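Local coordinates for protein esterase (Staphylococcus aureus subsp. aureus USA300_TCH1516, PDB 3D7R) that probably hydrolyses ester bonds, acting as an esterase with the alpha/beta hydrolase fold, at residues L100-G105 against Q148-V153; G251-L256 against E277-Q282; P293-D298 against Y302-S307. All coordinates share one frame; numbering follows the deposited sequence.

Interaction 1 (L100-G105 against Q148-V153); sequences LYIHGG and QAIQRV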
ATOM      1  N   LEU A 100       3.237   6.822   7.930  1.00  8.96           N
ATOM      2  CA  LEU A 100       2.162   5.864   8.168  1.00  9.08           C
ATOM      3  C   LEU A 100       2.173   4.898   7.000  1.00  9.23           C
ATOM      4  O   LEU A 100       1.799   5.267   5.882  1.00  9.32           O
ATOM      5  CB  LEU A 100       0.797   6.581   8.261  1.00  8.79           C
ATOM      6  CG  LEU A 100      -0.441   5.704   8.504  1.00  8.82           C
ATOM      7  CD1 LEU A 100      -0.227   4.725   9.688  1.00  8.26           C
ATOM      8  CD2 LEU A 100      -1.686   6.566   8.734  1.00  6.98           C
ATOM      9  N   TYR A 101       2.593   3.660   7.246  1.00  8.80           N
ATOM     10  CA  TYR A 101       2.742   2.699   6.152  1.00  8.08           C
ATOM     11  C   TYR A 101       1.582   1.714   6.081  1.00  7.80           C
ATOM     12  O   TYR A 101       1.367   0.955   7.035  1.00  8.29           O
ATOM     13  CB  TYR A 101       4.090   1.935   6.225  1.00  7.60           C
ATOM     14  CG  TYR A 101       4.378   1.228   4.912  1.00  9.34           C
ATOM     15  CD1 TYR A 101       5.217   1.804   3.950  1.00  8.92           C
ATOM     16  CD2 TYR A 101       3.764   0.018   4.610  1.00  8.07           C
ATOM     17  CE1 TYR A 101       5.444   1.175   2.734  1.00  9.66           C
ATOM     18  CE2 TYR A 101       3.985  -0.614   3.406  1.00  9.50           C
ATOM     19  CZ  TYR A 101       4.816  -0.028   2.473  1.00 10.88           C
ATOM     20  OH  TYR A 101       5.015  -0.659   1.278  1.00 11.18           O
ATOM     21  N   ILE A 102       0.875   1.698   4.944  1.00  7.55           N
ATOM     22  CA  ILE A 102      -0.283   0.809   4.732  1.00  7.48           C
ATOM     23  C   ILE A 102       0.138  -0.348   3.806  1.00  7.79           C
ATOM     24  O   ILE A 102       0.306  -0.160   2.598  1.00  7.28           O
ATOM     25  CB  ILE A 102      -1.505   1.577   4.134  1.00  7.27           C
ATOM     26  CG1 ILE A 102      -1.796   2.901   4.899  1.00  7.58           C
ATOM     27  CG2 ILE A 102      -2.735   0.665   4.081  1.00  7.82           C
ATOM     28  CD1 ILE A 102      -2.006   2.763   6.441  1.00 10.95           C
ATOM     29  N   HIS A 103       0.316  -1.537   4.382  1.00  8.06           N
ATOM     30  CA  HIS A 103       0.942  -2.636   3.676  1.00  8.20           C
ATOM     31  C   HIS A 103       0.008  -3.294   2.645  1.00  8.34           C
ATOM     32  O   HIS A 103      -1.217  -3.305   2.819  1.00  8.95           O
ATOM     33  CB  HIS A 103       1.467  -3.669   4.673  1.00  8.08           C
ATOM     34  CG  HIS A 103       0.386  -4.470   5.334  1.00  7.87           C
ATOM     35  ND1 HIS A 103      -0.176  -5.583   4.748  1.00  7.50           N
ATOM     36  CD2 HIS A 103      -0.217  -4.336   6.538  1.00  6.92           C
ATOM     37  CE1 HIS A 103      -1.076  -6.104   5.562  1.00  5.85           C
ATOM     38  NE2 HIS A 103      -1.118  -5.368   6.658  1.00  7.07           N
ATOM     39  N   GLY A 104       0.585  -3.817   1.563  1.00  7.99           N
ATOM     40  CA  GLY A 104      -0.211  -4.554   0.558  1.00  8.33           C
ATOM     41  C   GLY A 104      -0.650  -5.946   1.016  1.00  8.00           C
ATOM     42  O   GLY A 104      -0.261  -6.425   2.094  1.00  7.78           O
ATOM     43  N   GLY A 105      -1.487  -6.594   0.213  1.00  7.86           N
ATOM     44  CA  GLY A 105      -1.937  -7.956   0.550  1.00  7.95           C
ATOM     45  C   GLY A 105      -3.415  -8.137   0.285  1.00  7.68           C
ATOM     46  O   GLY A 105      -4.034  -9.078   0.792  1.00  7.75           O
ATOM     47  N   GLN A 148     -11.692   2.844   9.368  1.00  9.66           N
ATOM     48  CA  GLN A 148     -11.795   3.435  10.703  1.00 10.83           C
ATOM     49  C   GLN A 148     -10.517   3.231  11.502  1.00  9.47           C
ATOM     50  O   GLN A 148     -10.071   4.126  12.235  1.00  9.25           O
ATOM     51  CB  GLN A 148     -13.049   2.924  11.451  1.00 11.38           C
ATOM     52  CG  GLN A 148     -14.340   3.388  10.715  1.00 17.16           C
ATOM     53  CD  GLN A 148     -15.648   2.881  11.320  1.00 24.35           C
ATOM     54  OE1 GLN A 148     -15.705   1.822  11.960  1.00 28.30           O
ATOM     55  NE2 GLN A 148     -16.720   3.635  11.087  1.00 25.81           N
ATOM     56  N   ALA A 149      -9.921   2.052  11.354  1.00  9.39           N
ATOM     57  CA  ALA A 149      -8.659   1.748  12.024  1.00  9.15           C
ATOM     58  C   ALA A 149      -7.516   2.638  11.535  1.00  9.81           C
ATOM     59  O   ALA A 149      -6.720   3.127  12.328  1.00 10.29           O
ATOM     60  CB  ALA A 149      -8.310   0.292  11.844  1.00  9.43           C
ATOM     61  N   ILE A 150      -7.416   2.830  10.224  1.00 10.35           N
ATOM     62  CA  ILE A 150      -6.367   3.688   9.671  1.00 10.15           C
ATOM     63  C   ILE A 150      -6.528   5.142  10.171  1.00 10.01           C
ATOM     64  O   ILE A 150      -5.550   5.774  10.565  1.00  9.48           O
ATOM     65  CB  ILE A 150      -6.318   3.567   8.123  1.00 10.85           C
ATOM     66  CG1 ILE A 150      -5.944   2.124   7.734  1.00 11.27           C
ATOM     67  CG2 ILE A 150      -5.306   4.576   7.499  1.00 10.93           C
ATOM     68  CD1 ILE A 150      -5.958   1.846   6.257  1.00 10.48           C
ATOM     69  N   GLN A 151      -7.771   5.635  10.190  1.00  9.73           N
ATOM     70  CA  GLN A 151      -8.108   6.935  10.786  1.00 10.18           C
ATOM     71  C   GLN A 151      -7.585   7.069  12.219  1.00 10.02           C
ATOM     72  O   GLN A 151      -6.985   8.088  12.573  1.00  9.50           O
ATOM     73  CB  GLN A 151      -9.636   7.155  10.774  1.00 10.08           C
ATOM     74  CG  GLN A 151     -10.069   8.580  11.182  1.00 12.35           C
ATOM     75  CD  GLN A 151      -9.633   9.631  10.151  1.00 12.59           C
ATOM     76  OE1 GLN A 151      -9.944   9.515   8.961  1.00 14.16           O
ATOM     77  NE2 GLN A 151      -8.918  10.667  10.609  1.00 13.60           N
ATOM     78  N   ARG A 152      -7.823   6.045  13.043  1.00  9.47           N
ATOM     79  CA  ARG A 152      -7.422   6.098  14.440  1.00 10.20           C
ATOM     80  C   ARG A 152      -5.901   6.217  14.574  1.00  9.52           C
ATOM     81  O   ARG A 152      -5.432   7.032  15.364  1.00  9.68           O
ATOM     82  CB  ARG A 152      -7.927   4.880  15.225  1.00 10.41           C
ATOM     83  CG  ARG A 152      -9.460   4.894  15.451  1.00 15.38           C
ATOM     84  CD  ARG A 152      -9.950   3.651  16.229  1.00 22.99           C
ATOM     85  NE  ARG A 152     -11.013   2.936  15.497  1.00 28.79           N
ATOM     86  CZ  ARG A 152     -10.937   1.669  15.072  1.00 30.85           C
ATOM     87  NH1 ARG A 152      -9.866   0.909  15.320  1.00 29.97           N
ATOM     88  NH2 ARG A 152     -11.962   1.148  14.410  1.00 33.47           N
ATOM     89  N   VAL A 153      -5.133   5.425  13.816  1.00  8.95           N
ATOM     90  CA  VAL A 153      -3.664   5.525  13.919  1.00  8.73           C
ATOM     91  C   VAL A 153      -3.169   6.846  13.331  1.00  8.54           C
ATOM     92  O   VAL A 153      -2.282   7.480  13.891  1.00  8.34           O
ATOM     93  CB  VAL A 153      -2.885   4.285  13.361  1.00  9.47           C
ATOM     94  CG1 VAL A 153      -3.069   4.115  11.871  1.00 10.62           C
ATOM     95  CG2 VAL A 153      -1.367   4.354  13.729  1.00  8.73           C
TER
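Leu100 and Ile102 point from the strand toward Ile150 and Val153 of the helix, and everything that touches across this contact is apolar. The tightest meeting is that of Leu100 CD1 with Val153 CG1, 3.6 Å apart, where the two side chains pass each other at a slant. Leu100 has its CG trans to the main-chain N (chi1 180°), which carries CD1 to Val153 and CD2 toward Ile150; Leu100 CD2 lies 4.3 Å from Ile150 CG2. One turn of helix back, Ile150 meets Ile102 tip to tip. Ile102 CD1 sits 3.9 Å from Ile150 CG2, and Ile102 CG2 is 4.1 Å from Ile150 CD1, so both branches of each isoleucine are engaged. Branched aliphatic residues suit these sites, since they fill the buried layer between sheet and helix and carry no polar group that would need a partner.

Helix 143-161 is the connection of a beta-alpha-beta crossover from strand 129-133 to strand 166-171, and strand 98-102 lies between those two in the sheet. The helix therefore packs across one face of the sheet at strand 98-102 and nearly antiparallel to it, with the short axes 10.5 Å apart at an angle of 163°. Phe181 and Leu177 of helix 173-187 extend the packing beside Ile150 and Ile102.

Polar bonding takes over where the strand ends. His103 ND1 donates to Gly104 O (2.8 Å), which lies near the imidazole plane, while NE2 is bonded to Lys137. The His103-Gly104-Gly105 sequence resembles the one that contributes to the oxyanion hole in hormone-sensitive-lipase-like esterases. At the phi of Gly105, 138°, a CB would press on the carbonyl O of Gly104, so only glycine fits easily.

Interaction 2 (G251-L256 against E277-Q282); sequences GTIEGL and EQMMLQ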
ATOM      1  N   GLY A 251     -11.796   8.788  -7.079  1.00 11.15           N
ATOM      2  CA  GLY A 251     -11.970   9.689  -5.918  1.00 10.25           C
ATOM      3  C   GLY A 251     -11.522  11.127  -6.142  1.00 10.40           C
ATOM      4  O   GLY A 251     -11.156  11.508  -7.265  1.00  9.94           O
ATOM      5  N   THR A 252     -11.548  11.929  -5.075  1.00  9.80           N
ATOM      6  CA  THR A 252     -11.176  13.337  -5.142  1.00 10.04           C
ATOM      7  C   THR A 252      -9.696  13.506  -5.505  1.00 10.48           C
ATOM      8  O   THR A 252      -8.823  12.807  -4.972  1.00 11.33           O
ATOM      9  CB  THR A 252     -11.520  14.063  -3.820  1.00 10.14           C
ATOM     10  OG1 THR A 252     -12.914  13.897  -3.545  1.00  9.10           O
ATOM     11  CG2 THR A 252     -11.245  15.559  -3.907  1.00 10.81           C
ATOM     12  N   ILE A 253      -9.430  14.433  -6.421  1.00 11.07           N
ATOM     13  CA  ILE A 253      -8.080  14.726  -6.924  1.00 11.46           C
ATOM     14  C   ILE A 253      -7.656  16.129  -6.483  1.00 11.02           C
ATOM     15  O   ILE A 253      -6.552  16.336  -5.953  1.00  9.87           O
ATOM     16  CB  ILE A 253      -8.060  14.637  -8.503  1.00 11.61           C
ATOM     17  CG1 ILE A 253      -8.278  13.197  -8.991  1.00 14.02           C
ATOM     18  CG2 ILE A 253      -6.786  15.214  -9.095  1.00 12.92           C
ATOM     19  CD1 ILE A 253      -7.371  12.171  -8.350  1.00 13.39           C
ATOM     20  N   GLU A 254      -8.539  17.098  -6.734  1.00 11.51           N
ATOM     21  CA  GLU A 254      -8.307  18.505  -6.384  1.00 11.94           C
ATOM     22  C   GLU A 254      -8.115  18.699  -4.883  1.00 11.78           C
ATOM     23  O   GLU A 254      -8.999  18.342  -4.094  1.00 11.66           O
ATOM     24  CB  GLU A 254      -9.453  19.384  -6.903  1.00 12.58           C
ATOM     25  CG  GLU A 254      -9.664  19.240  -8.419  1.00 15.67           C
ATOM     26  CD  GLU A 254     -10.754  20.169  -8.980  1.00 17.81           C
ATOM     27  OE1 GLU A 254     -11.422  20.852  -8.188  1.00 19.92           O
ATOM     28  OE2 GLU A 254     -10.939  20.220 -10.213  1.00 18.70           O
ATOM     29  N   GLY A 255      -6.957  19.250  -4.507  1.00 10.80           N
ATOM     30  CA  GLY A 255      -6.611  19.502  -3.111  1.00 10.76           C
ATOM     31  C   GLY A 255      -5.687  18.473  -2.455  1.00 10.32           C
ATOM     32  O   GLY A 255      -5.298  18.630  -1.307  1.00  9.94           O
ATOM     33  N   LEU A 256      -5.340  17.410  -3.176  1.00  9.87           N
ATOM     34  CA  LEU A 256      -4.437  16.393  -2.638  1.00  9.98           C
ATOM     35  C   LEU A 256      -3.060  16.989  -2.303  1.00 10.33           C
ATOM     36  O   LEU A 256      -2.632  17.964  -2.936  1.00  9.82           O
ATOM     37  CB  LEU A 256      -4.282  15.223  -3.628  1.00  9.80           C
ATOM     38  CG  LEU A 256      -5.441  14.210  -3.702  1.00  8.37           C
ATOM     39  CD1 LEU A 256      -5.230  13.207  -4.815  1.00  7.46           C
ATOM     40  CD2 LEU A 256      -5.566  13.476  -2.355  1.00  7.37           C
ATOM     41  N   GLU A 277      -1.992   9.412 -13.376  1.00  9.27           N
ATOM     42  CA  GLU A 277      -1.046  10.500 -13.592  1.00  9.75           C
ATOM     43  C   GLU A 277      -1.625  11.595 -14.503  1.00  9.37           C
ATOM     44  O   GLU A 277      -1.441  12.790 -14.229  1.00  9.11           O
ATOM     45  CB  GLU A 277       0.271   9.978 -14.151  1.00 10.58           C
ATOM     46  CG  GLU A 277       1.305  11.084 -14.376  1.00 12.77           C
ATOM     47  CD  GLU A 277       2.501  10.634 -15.202  1.00 15.65           C
ATOM     48  OE1 GLU A 277       2.378   9.755 -16.085  1.00 15.54           O
ATOM     49  OE2 GLU A 277       3.577  11.190 -14.965  1.00 17.39           O
ATOM     50  N   GLN A 278      -2.288  11.200 -15.592  1.00  8.64           N
ATOM     51  CA  GLN A 278      -2.922  12.158 -16.513  1.00  8.64           C
ATOM     52  C   GLN A 278      -3.987  13.006 -15.805  1.00  9.06           C
ATOM     53  O   GLN A 278      -4.071  14.227 -16.006  1.00  8.27           O
ATOM     54  CB  GLN A 278      -3.527  11.425 -17.723  1.00  8.53           C
ATOM     55  CG  GLN A 278      -2.483  11.001 -18.797  1.00  8.91           C
ATOM     56  CD  GLN A 278      -1.787  12.199 -19.428  1.00 11.30           C
ATOM     57  OE1 GLN A 278      -2.439  13.159 -19.817  1.00 13.29           O
ATOM     58  NE2 GLN A 278      -0.464  12.144 -19.537  1.00 11.93           N
HETATM   59  N   MSE A 279      -4.798  12.360 -14.959  1.00  9.47           N
HETATM   60  CA  MSE A 279      -5.821  13.084 -14.198  1.00 10.85           C
HETATM   61  C   MSE A 279      -5.209  14.098 -13.205  1.00  9.83           C
HETATM   62  O   MSE A 279      -5.694  15.214 -13.078  1.00  9.06           O
HETATM   63  CB  MSE A 279      -6.753  12.107 -13.458  1.00 11.57           C
HETATM   64  CG  MSE A 279      -7.558  11.210 -14.374  1.00 17.28           C
HETATM   65 SE   MSE A 279      -8.352   9.755 -13.295  0.75 32.65          SE
HETATM   66  CE  MSE A 279      -9.458  10.833 -12.138  1.00 27.53           C
HETATM   67  N   MSE A 280      -4.160  13.695 -12.500  1.00  9.51           N
HETATM   68  CA  MSE A 280      -3.425  14.613 -11.592  1.00  9.41           C
HETATM   69  C   MSE A 280      -2.871  15.837 -12.338  1.00  9.05           C
HETATM   70  O   MSE A 280      -3.014  16.987 -11.893  1.00  9.10           O
HETATM   71  CB  MSE A 280      -2.278  13.852 -10.918  1.00  9.17           C
HETATM   72  CG  MSE A 280      -2.767  12.739  -9.985  1.00 11.19           C
HETATM   73 SE   MSE A 280      -3.477  13.502  -8.307  0.75 15.69          SE
HETATM   74  CE  MSE A 280      -1.788  14.017  -7.524  1.00 10.32           C
ATOM     75  N   LEU A 281      -2.245  15.577 -13.485  1.00  8.50           N
ATOM     76  CA  LEU A 281      -1.677  16.620 -14.328  1.00  7.95           C
ATOM     77  C   LEU A 281      -2.751  17.600 -14.795  1.00  8.16           C
ATOM     78  O   LEU A 281      -2.595  18.818 -14.660  1.00  8.02           O
ATOM     79  CB  LEU A 281      -0.953  15.973 -15.519  1.00  7.36           C
ATOM     80  CG  LEU A 281       0.343  15.239 -15.117  1.00  7.32           C
ATOM     81  CD1 LEU A 281       0.867  14.450 -16.320  1.00  5.84           C
ATOM     82  CD2 LEU A 281       1.396  16.217 -14.586  1.00  9.23           C
ATOM     83  N   GLN A 282      -3.846  17.054 -15.318  1.00  8.19           N
ATOM     84  CA  GLN A 282      -4.998  17.854 -15.773  1.00  9.37           C
ATOM     85  C   GLN A 282      -5.557  18.759 -14.683  1.00 10.05           C
ATOM     86  O   GLN A 282      -5.986  19.873 -14.960  1.00  9.87           O
ATOM     87  CB  GLN A 282      -6.102  16.941 -16.277  1.00  8.79           C
ATOM     88  CG  GLN A 282      -7.301  17.674 -16.897  1.00 12.44           C
ATOM     89  CD  GLN A 282      -8.349  16.716 -17.377  1.00 16.73           C
ATOM     90  OE1 GLN A 282      -8.810  15.866 -16.621  1.00 16.31           O
ATOM     91  NE2 GLN A 282      -8.730  16.831 -18.655  1.00 18.46           N
TER
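Gln282 N bonds to Gln278 O at 2.9 Å, the shortest polar bond here, and closes the last turn of the helix from which selenomethionines Met279 and Met280 reach Ile253 and Leu256. On the loop side the backbone is held by a bond from Leu256 N to Ile253 O (3.2 Å), which closes a type II beta turn. Gly255 occupies its third position with phi 100°, a conformation that suits glycine, and its N is bonded to Gln285 OE1. The turn thus sets Ile253 and Leu256, its first and last residues, to point together at the helix.

Helix 270-282 links the parallel neighbours 259-264 and 287-292 in a beta-alpha-beta crossover at the edge of the sheet, and the loop packed against it is the one that leads into strand 259-264. The contact accordingly ties the approach to a strand to the helix that follows it.

Met280 lies at the middle. Its chain bends at chi2 (-75°), and this folds the selenium back toward the loop, although the CB does not itself point there. SE then sits 3.8 Å from Ile253 CG2 and 3.9 Å from Leu256 CD1, with the leucine crossing it at about a right angle. Met279 CE meets Ile253 at CG1, 4.1 Å away, while SE of Met280 touches both CG2 and CD1 of the isoleucine. Long, unbranched and pliable chains suit helix positions that must follow the contour of branched loop residues. Beyond the two segments, Leu256 packs on Leu179, Val182 and Leu186 of helix 173-187, and Met280 on Ile287 of strand 287-292.

Interaction 3 (P293-D298 against Y302-S307); sequences PKMVHD and YPIRQS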
ATOM      1  N   PRO A 293      10.206   0.445 -16.470  1.00 12.08           N
ATOM      2  CA  PRO A 293       9.609  -0.359 -17.557  1.00 12.17           C
ATOM      3  C   PRO A 293       9.664  -1.885 -17.395  1.00 12.18           C
ATOM      4  O   PRO A 293       8.713  -2.566 -17.777  1.00 12.99           O
ATOM      5  CB  PRO A 293      10.421   0.053 -18.786  1.00 11.98           C
ATOM      6  CG  PRO A 293      10.874   1.427 -18.474  1.00 13.88           C
ATOM      7  CD  PRO A 293      11.158   1.446 -16.986  1.00 11.96           C
ATOM      8  N   LYS A 294      10.732  -2.423 -16.820  1.00 11.87           N
ATOM      9  CA  LYS A 294      10.878  -3.880 -16.780  1.00 12.05           C
ATOM     10  C   LYS A 294      10.498  -4.484 -15.439  1.00 10.97           C
ATOM     11  O   LYS A 294      10.566  -5.699 -15.255  1.00 10.34           O
ATOM     12  CB  LYS A 294      12.290  -4.291 -17.192  1.00 12.64           C
ATOM     13  CG  LYS A 294      12.618  -3.963 -18.675  1.00 16.14           C
ATOM     14  CD  LYS A 294      14.113  -3.762 -18.924  1.00 21.63           C
ATOM     15  CE  LYS A 294      14.975  -4.893 -18.391  1.00 24.95           C
ATOM     16  NZ  LYS A 294      15.308  -4.734 -16.934  1.00 29.28           N
HETATM   17  N   MSE A 295      10.058  -3.646 -14.506  1.00 11.36           N
HETATM   18  CA  MSE A 295       9.767  -4.129 -13.150  1.00 11.25           C
HETATM   19  C   MSE A 295       8.383  -4.737 -12.987  1.00 11.95           C
HETATM   20  O   MSE A 295       7.421  -4.362 -13.692  1.00 11.62           O
HETATM   21  CB  MSE A 295       9.971  -3.014 -12.120  1.00 11.30           C
HETATM   22  CG  MSE A 295      11.432  -2.659 -11.898  1.00 12.68           C
HETATM   23 SE   MSE A 295      12.465  -4.188 -11.244  0.75 18.27          SE
HETATM   24  CE  MSE A 295      13.226  -4.796 -12.907  1.00 14.55           C
ATOM     25  N   VAL A 296       8.289  -5.636 -12.005  1.00 11.22           N
ATOM     26  CA  VAL A 296       7.074  -6.362 -11.686  1.00 11.21           C
ATOM     27  C   VAL A 296       6.246  -5.646 -10.610  1.00 11.20           C
ATOM     28  O   VAL A 296       6.706  -4.663 -10.009  1.00 10.45           O
ATOM     29  CB  VAL A 296       7.385  -7.835 -11.244  1.00 11.14           C
ATOM     30  CG1 VAL A 296       8.210  -8.573 -12.324  1.00 11.83           C
ATOM     31  CG2 VAL A 296       8.095  -7.894  -9.880  1.00 11.28           C
ATOM     32  N   HIS A 297       5.032  -6.145 -10.374  1.00 10.62           N
ATOM     33  CA  HIS A 297       4.166  -5.609  -9.318  1.00 10.72           C
ATOM     34  C   HIS A 297       4.881  -5.592  -7.972  1.00 11.14           C
ATOM     35  O   HIS A 297       5.426  -6.614  -7.553  1.00 10.58           O
ATOM     36  CB  HIS A 297       2.888  -6.440  -9.184  1.00 10.23           C
ATOM     37  CG  HIS A 297       1.958  -5.927  -8.124  1.00 10.21           C
ATOM     38  ND1 HIS A 297       1.349  -4.691  -8.209  1.00  9.83           N
ATOM     39  CD2 HIS A 297       1.558  -6.465  -6.946  1.00  8.64           C
ATOM     40  CE1 HIS A 297       0.602  -4.496  -7.134  1.00 11.19           C
ATOM     41  NE2 HIS A 297       0.714  -5.556  -6.351  1.00 10.46           N
ATOM     42  N   ASP A 298       4.903  -4.427  -7.318  1.00 12.26           N
ATOM     43  CA  ASP A 298       5.362  -4.329  -5.929  1.00 12.59           C
ATOM     44  C   ASP A 298       6.862  -4.559  -5.875  1.00 12.32           C
ATOM     45  O   ASP A 298       7.399  -5.021  -4.839  1.00 12.47           O
ATOM     46  CB  ASP A 298       4.649  -5.400  -5.084  1.00 13.19           C
ATOM     47  CG  ASP A 298       4.324  -4.945  -3.652  1.00 15.54           C
ATOM     48  OD1 ASP A 298       4.304  -3.738  -3.368  1.00 17.78           O
ATOM     49  OD2 ASP A 298       4.054  -5.833  -2.809  1.00 18.88           O
ATOM     50  N   TYR A 302      11.341  -6.801  -3.364  1.00 12.73           N
ATOM     51  CA  TYR A 302      12.385  -7.733  -3.756  1.00 12.76           C
ATOM     52  C   TYR A 302      13.798  -7.186  -3.510  1.00 13.72           C
ATOM     53  O   TYR A 302      14.055  -5.987  -3.711  1.00 14.09           O
ATOM     54  CB  TYR A 302      12.209  -8.160  -5.226  1.00 12.65           C
ATOM     55  CG  TYR A 302      10.892  -8.886  -5.476  1.00 11.27           C
ATOM     56  CD1 TYR A 302      10.727 -10.216  -5.100  1.00  8.52           C
ATOM     57  CD2 TYR A 302       9.797  -8.221  -6.061  1.00 10.38           C
ATOM     58  CE1 TYR A 302       9.511 -10.899  -5.325  1.00  9.39           C
ATOM     59  CE2 TYR A 302       8.571  -8.891  -6.280  1.00  9.78           C
ATOM     60  CZ  TYR A 302       8.435 -10.229  -5.910  1.00  9.71           C
ATOM     61  OH  TYR A 302       7.231 -10.893  -6.128  1.00 11.16           O
ATOM     62  N   PRO A 303      14.725  -8.063  -3.079  1.00 14.22           N
ATOM     63  CA  PRO A 303      16.119  -7.670  -2.836  1.00 14.96           C
ATOM     64  C   PRO A 303      16.939  -7.538  -4.133  1.00 14.94           C
ATOM     65  O   PRO A 303      17.837  -8.338  -4.410  1.00 15.21           O
ATOM     66  CB  PRO A 303      16.638  -8.794  -1.923  1.00 15.28           C
ATOM     67  CG  PRO A 303      15.878  -9.996  -2.368  1.00 15.66           C
ATOM     68  CD  PRO A 303      14.497  -9.493  -2.774  1.00 14.27           C
ATOM     69  N   ILE A 304      16.605  -6.517  -4.922  1.00 14.20           N
ATOM     70  CA  ILE A 304      17.215  -6.267  -6.222  1.00 13.97           C
ATOM     71  C   ILE A 304      17.644  -4.796  -6.313  1.00 13.90           C
ATOM     72  O   ILE A 304      17.133  -3.946  -5.592  1.00 12.92           O
ATOM     73  CB  ILE A 304      16.249  -6.618  -7.388  1.00 14.43           C
ATOM     74  CG1 ILE A 304      14.915  -5.859  -7.225  1.00 13.18           C
ATOM     75  CG2 ILE A 304      16.031  -8.158  -7.440  1.00 14.63           C
ATOM     76  CD1 ILE A 304      13.981  -5.922  -8.412  1.00 14.67           C
ATOM     77  N   ARG A 305      18.576  -4.493  -7.208  1.00 14.07           N
ATOM     78  CA  ARG A 305      19.136  -3.144  -7.244  1.00 15.07           C
ATOM     79  C   ARG A 305      18.091  -2.065  -7.484  1.00 13.96           C
ATOM     80  O   ARG A 305      18.201  -0.996  -6.907  1.00 14.05           O
ATOM     81  CB  ARG A 305      20.314  -3.028  -8.218  1.00 15.72           C
ATOM     82  CG  ARG A 305      21.459  -3.961  -7.826  1.00 20.06           C
ATOM     83  CD  ARG A 305      22.848  -3.380  -8.085  1.00 25.16           C
ATOM     84  NE  ARG A 305      23.896  -4.417  -8.079  1.00 28.27           N
ATOM     85  CZ  ARG A 305      24.269  -5.133  -7.014  1.00 28.64           C
ATOM     86  NH1 ARG A 305      25.252  -6.030  -7.128  1.00 26.30           N
ATOM     87  NH2 ARG A 305      23.676  -4.953  -5.833  1.00 29.06           N
ATOM     88  N   GLN A 306      17.086  -2.353  -8.307  1.00 13.71           N
ATOM     89  CA  GLN A 306      16.015  -1.363  -8.647  1.00 13.65           C
ATOM     90  C   GLN A 306      15.217  -0.925  -7.411  1.00 13.34           C
ATOM     91  O   GLN A 306      14.750   0.212  -7.313  1.00 13.19           O
ATOM     92  CB  GLN A 306      15.071  -1.929  -9.709  1.00 13.70           C
ATOM     93  CG  GLN A 306      15.730  -2.195 -11.096  1.00 16.47           C
ATOM     94  CD  GLN A 306      16.419  -3.559 -11.208  1.00 19.32           C
ATOM     95  OE1 GLN A 306      16.582  -4.284 -10.221  1.00 20.14           O
ATOM     96  NE2 GLN A 306      16.837  -3.905 -12.422  1.00 19.27           N
ATOM     97  N   SER A 307      15.039  -1.866  -6.490  1.00 12.90           N
ATOM     98  CA  SER A 307      14.409  -1.591  -5.211  0.50 12.97           C
ATOM     99  C   SER A 307      15.234  -0.602  -4.401  1.00 12.82           C
ATOM    100  O   SER A 307      14.691   0.345  -3.824  1.00 12.90           O
ATOM    101  CB  SER A 307      14.231  -2.890  -4.449  0.50 12.45           C
ATOM    102  OG  SER A 307      13.405  -3.762  -5.199  0.50 13.27           O
TER
HETATM  103  O   HOH W   1       4.989  -8.949  -5.979  1.00 10.38           O
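The loop after the last strand of the sheet, the place where alpha/beta hydrolases carry their histidine, here folds against the start of helix 305-318. His297 stands in that loop, and its ND1 is bonded to Glu267, a pairing consistent with the histidine-acid couple of the family. Pro303, the centre of an inverse gamma turn, redirects the chain between Tyr302 and the helix, and Ile304 occupies the N-cap position.

At the outer end, selenomethionine Met295 packs on two residues of the helix start, Ile304 and Gln306. The bend at chi2 (-60°) puts SE of Met295 3.7 Å from Ile304 CD1, the two chains lying alongside each other and running opposite ways, and chi3 (97°) then swings CE over to the Gln306 amide. Gln306 crosses Met295 at about a right angle: its CB is 3.8 Å from Met295 SE, and its amide NE2 lies 3.8 Å from Met295 CE. A glutamine suits this partly exposed site, since its CB and CG lie on the selenium while its polar amide end lies against the terminal methyl. Val30, near the beginning of the modelled chain, touches Ile304, Val296 and Tyr302.

Farther in, Val296 meets the Tyr302 ring through CG2, 3.8 Å from Tyr302 CE2. The carbonyl of His297 approaches the same ring at its edge, near the ring plane, with His297 O 4.1 Å from Tyr302 CE2. Tyrosine fits because it offers both a ring for the valine and a hydroxyl for water. One water molecule spans the two segments, donating to His297 O at 2.8 Å and to Tyr302 OH at 3.0 Å.

In the fold
Interactions 1 and 3 lie on opposite sides of the chain's centre, their centres 24 Å apart, yet their nearest atoms come within about 6 Å. Where they approach, the His-Gly-Gly turn of interaction 1 and His297 of interaction 3 probably face the same catalytic region. A dimethyl sulfoxide molecule, probably picked up from the crystallisation solution, sits about 3 Å from the Tyr302 side chain and may mark a pocket. Interaction 2 is farther out, its centre 22 Å from that of interaction 1 and 26 Å from that of interaction 3. Its loop leads into strand 259-264 and its helix side packs on strand 287-292, which runs directly into the loop of interaction 3.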